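Local coordinates for protein probable amino acid aminotransferase (PDB 6Q1S) that is a probable class IV amino acid aminotransferase that binds 4'-deoxy-4'-aminopyridoxal-5'-phosphate, at residues V32-L37 against S149-S154. Residues are numbered along the deposited sequence; the frame is centred on the assembly and turned at random.
Sequences VFETLL and SAKTLS. With PMP (4'-deoxy-4'-aminopyridoxal-5'-phosphate), chain G.
In the PMP pocket of this class IV aminotransferase, Lys151 lies across Phe33, a residue of strand 31-39, and carries its amine to 4'-deoxy-4'-aminopyridoxal-5'-phosphate (PMP). The lysine chain is extended from CB to CE, with CG anti to the backbone N (chi1 -165°). This lays Lys151 CE over one face of the Phe33 ring, 3.9 Å from its centroid and displaced toward the rim beside Phe33 CE2 and CZ, a CH-pi contact. A turn at the last torsion then directs Lys151 NZ, which ends 3.3 Å from Phe33 CZ. Lys151 NZ also makes a weak hydrogen bond of 3.2 Å to PMP O3; Tyr155 OH is a second weak partner of the amine. Lower down the chain, Lys151 CD passes 3.3 Å from Phe33 O.

The ring rests against the loop between helices 139-142 and 156-166. Thr152 O sits at its edge, 3.1 Å from Phe33 CE1. Leu153 CD2 meets Phe33 CB at 3.5 Å and approaches the ring obliquely. Tyr155 packs edge-to-face with Phe33.

A single, isolated beta bridge pairs Val32 with Thr152; strand 31-39 itself belongs to an antiparallel sheet, where it pairs with strand 89-96. Next to the bridge, a hydrogen bond runs from Phe33 N to Lys151 O, 3.1 Å long with an N-H...O angle of 160°, and the same carbonyl oxygen receives a CA-H...O contact from Val32. The bridged Thr152 also starts an ST turn, its OG1 accepting from Ser154 N.

Glu34 is bent at chi2 (-66°), and its OE2 comes to 3.7 Å from Lys151 CD. Glu34 OE2 is in a salt bridge with Arg52 NE, and Arg52 NH2 is hydrogen-bonded to PMP; the carboxylate and the Lys151 amine do not touch.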
ATOM      1  N   VAL B  32       7.880  -6.910   1.399  1.00 20.07           N
ATOM      2  CA  VAL B  32       7.585  -7.061   2.816  1.00 20.54           C
ATOM      3  C   VAL B  32       8.763  -6.519   3.614  1.00 20.87           C
ATOM      4  O   VAL B  32       9.883  -6.400   3.111  1.00 20.82           O
ATOM      5  CB  VAL B  32       7.295  -8.527   3.198  1.00 20.83           C
ATOM      6  CG1 VAL B  32       6.128  -9.063   2.385  1.00 20.87           C
ATOM      7  CG2 VAL B  32       8.535  -9.387   2.997  1.00 21.02           C
ATOM      8  N   PHE B  33       8.501  -6.189   4.877  1.00 21.26           N
ATOM      9  CA  PHE B  33       9.556  -5.667   5.731  1.00 21.65           C
ATOM     10  C   PHE B  33       9.269  -6.011   7.184  1.00 22.20           C
ATOM     11  O   PHE B  33       8.188  -6.487   7.538  1.00 22.26           O
ATOM     12  CB  PHE B  33       9.728  -4.152   5.554  1.00 21.47           C
ATOM     13  CG  PHE B  33       8.749  -3.324   6.338  1.00 21.58           C
ATOM     14  CD1 PHE B  33       7.451  -3.148   5.890  1.00 21.26           C
ATOM     15  CD2 PHE B  33       9.139  -2.697   7.510  1.00 22.04           C
ATOM     16  CE1 PHE B  33       6.553  -2.377   6.609  1.00 21.40           C
ATOM     17  CE2 PHE B  33       8.248  -1.925   8.233  1.00 22.18           C
ATOM     18  CZ  PHE B  33       6.953  -1.764   7.781  1.00 21.95           C
ATOM     19  N   GLU B  34      10.273  -5.764   8.025  1.00 22.65           N
ATOM     20  CA  GLU B  34      10.183  -5.955   9.462  1.00 23.24           C
ATOM     21  C   GLU B  34      10.931  -4.824  10.146  1.00 23.53           C
ATOM     22  O   GLU B  34      11.861  -4.247   9.580  1.00 23.39           O
ATOM     23  CB  GLU B  34      10.764  -7.308   9.896  1.00 23.66           C
ATOM     24  CG  GLU B  34       9.849  -8.492   9.635  1.00 23.57           C
ATOM     25  CD  GLU B  34       8.589  -8.444  10.473  1.00 23.74           C
ATOM     26  OE1 GLU B  34       8.663  -7.975  11.629  1.00 24.18           O
ATOM     27  OE2 GLU B  34       7.527  -8.874   9.981  1.00 23.47           O
ATOM     28  N   THR B  35      10.521  -4.510  11.372  1.00 23.96           N
ATOM     29  CA  THR B  35      11.159  -3.464  12.161  1.00 24.33           C
ATOM     30  C   THR B  35      11.587  -4.042  13.499  1.00 25.05           C
ATOM     31  O   THR B  35      10.774  -4.642  14.209  1.00 25.28           O
ATOM     32  CB  THR B  35      10.224  -2.268  12.382  1.00 24.20           C
ATOM     33  OG1 THR B  35       9.965  -1.623  11.129  1.00 23.59           O
ATOM     34  CG2 THR B  35      10.855  -1.268  13.339  1.00 24.69           C
ATOM     35  N   LEU B  36      12.861  -3.859  13.835  1.00 25.42           N
ATOM     36  CA  LEU B  36      13.431  -4.397  15.057  1.00 26.16           C
ATOM     37  C   LEU B  36      14.066  -3.271  15.856  1.00 26.88           C
ATOM     38  O   LEU B  36      14.537  -2.279  15.294  1.00 28.75           O
ATOM     39  CB  LEU B  36      14.487  -5.474  14.768  1.00 26.34           C
ATOM     40  CG  LEU B  36      14.051  -6.752  14.049  1.00 26.05           C
ATOM     41  CD1 LEU B  36      14.036  -6.551  12.542  1.00 25.33           C
ATOM     42  CD2 LEU B  36      14.964  -7.907  14.425  1.00 26.58           C
ATOM     43  N   LEU B  37      14.072  -3.437  17.173  1.00 27.25           N
ATOM     44  CA  LEU B  37      14.668  -2.471  18.083  1.00 27.78           C
ATOM     45  C   LEU B  37      16.005  -3.000  18.584  1.00 28.39           C
ATOM     46  O   LEU B  37      16.091  -4.141  19.051  1.00 28.74           O
ATOM     47  CB  LEU B  37      13.736  -2.183  19.261  1.00 28.17           C
ATOM     48  CG  LEU B  37      14.251  -1.207  20.322  1.00 28.79           C
ATOM     49  CD1 LEU B  37      14.222   0.223  19.806  1.00 28.47           C
ATOM     50  CD2 LEU B  37      13.437  -1.337  21.599  1.00 29.30           C
ATOM     51  N   SER B 149      -2.796  -9.919   6.755  1.00 27.05           N
ATOM     52  CA  SER B 149      -1.847 -10.380   7.760  1.00 27.34           C
ATOM     53  C   SER B 149      -0.398 -10.228   7.321  1.00 25.60           C
ATOM     54  O   SER B 149       0.504 -10.585   8.085  1.00 24.34           O
ATOM     55  CB  SER B 149      -2.122 -11.843   8.122  1.00 29.19           C
ATOM     56  OG  SER B 149      -1.886 -12.694   7.014  1.00 30.97           O
ATOM     57  N   ALA B 150      -0.152  -9.708   6.121  1.00 23.46           N
ATOM     58  CA  ALA B 150       1.197  -9.537   5.602  1.00 21.47           C
ATOM     59  C   ALA B 150       1.677  -8.122   5.885  1.00 21.38           C
ATOM     60  O   ALA B 150       0.972  -7.149   5.593  1.00 21.15           O
ATOM     61  CB  ALA B 150       1.247  -9.824   4.100  1.00 21.00           C
ATOM     62  N   LYS B 151       2.879  -8.012   6.449  1.00 21.61           N
ATOM     63  CA  LYS B 151       3.508  -6.721   6.720  1.00 21.59           C
ATOM     64  C   LYS B 151       4.259  -6.294   5.467  1.00 21.12           C
ATOM     65  O   LYS B 151       5.434  -6.609   5.282  1.00 21.17           O
ATOM     66  CB  LYS B 151       4.430  -6.820   7.927  1.00 22.11           C
ATOM     67  CG  LYS B 151       4.853  -5.482   8.497  1.00 22.22           C
ATOM     68  CD  LYS B 151       5.776  -5.671   9.688  1.00 24.49           C
ATOM     69  CE  LYS B 151       6.384  -4.350  10.121  1.00 26.19           C
ATOM     70  NZ  LYS B 151       5.344  -3.290  10.228  1.00 28.25           N
ATOM     71  N   THR B 152       3.570  -5.566   4.595  1.00 20.70           N
ATOM     72  CA  THR B 152       4.124  -5.164   3.313  1.00 20.25           C
ATOM     73  C   THR B 152       4.696  -3.753   3.392  1.00 20.19           C
ATOM     74  O   THR B 152       4.502  -3.025   4.365  1.00 20.47           O
ATOM     75  CB  THR B 152       3.061  -5.233   2.211  1.00 19.85           C
ATOM     76  OG1 THR B 152       2.163  -4.124   2.339  1.00 19.78           O
ATOM     77  CG2 THR B 152       2.274  -6.529   2.313  1.00 19.99           C
ATOM     78  N   LEU B 153       5.422  -3.380   2.342  1.00 19.86           N
ATOM     79  CA  LEU B 153       5.977  -2.040   2.212  1.00 19.78           C
ATOM     80  C   LEU B 153       4.952  -1.014   1.751  1.00 19.52           C
ATOM     81  O   LEU B 153       5.314   0.150   1.557  1.00 19.45           O
ATOM     82  CB  LEU B 153       7.152  -2.052   1.231  1.00 19.55           C
ATOM     83  CG  LEU B 153       8.385  -2.843   1.659  1.00 19.85           C
ATOM     84  CD1 LEU B 153       9.315  -3.064   0.480  1.00 19.58           C
ATOM     85  CD2 LEU B 153       9.099  -2.094   2.764  1.00 20.26           C
ATOM     86  N   SER B 154       3.694  -1.411   1.562  1.00 19.42           N
ATOM     87  CA  SER B 154       2.663  -0.507   1.055  1.00 19.20           C
ATOM     88  C   SER B 154       1.912   0.098   2.238  1.00 19.55           C
ATOM     89  O   SER B 154       0.782  -0.273   2.562  1.00 19.66           O
ATOM     90  CB  SER B 154       1.734  -1.252   0.108  1.00 18.92           C
ATOM     91  OG  SER B 154       2.397  -1.554  -1.106  1.00 18.58           O
TER
HETATM   92  N1  PMP G 301       0.025  -3.794  13.409  1.00 23.88           N
HETATM   93  C2  PMP G 301       0.562  -3.140  12.352  1.00 23.40           C
HETATM   94  C2A PMP G 301      -0.306  -2.763  11.179  1.00 22.89           C
HETATM   95  C3  PMP G 301       2.005  -2.793  12.343  1.00 23.42           C
HETATM   96  O3  PMP G 301       2.569  -2.136  11.292  1.00 22.97           O
HETATM   97  C4  PMP G 301       2.809  -3.187  13.521  1.00 23.99           C
HETATM   98  C4A PMP G 301       4.285  -2.878  13.608  1.00 26.07           C
HETATM   99  N4A PMP G 301       4.483  -1.419  13.581  1.00 26.70           N
HETATM  100  C5  PMP G 301       2.102  -3.898  14.613  1.00 24.48           C
HETATM  101  C6  PMP G 301       0.740  -4.161  14.487  1.00 24.39           C
HETATM  102  C5A PMP G 301       2.857  -4.335  15.849  1.00 27.03           C
HETATM  103  O4P PMP G 301       3.802  -5.344  15.497  1.00 28.54           O
HETATM  104  P   PMP G 301       5.189  -5.486  16.303  1.00 29.28           P
HETATM  105  O1P PMP G 301       5.961  -4.197  16.156  1.00 29.28           O
HETATM  106  O2P PMP G 301       4.882  -5.748  17.759  1.00 32.23           O
HETATM  107  O3P PMP G 301       5.982  -6.633  15.725  1.00 27.02           O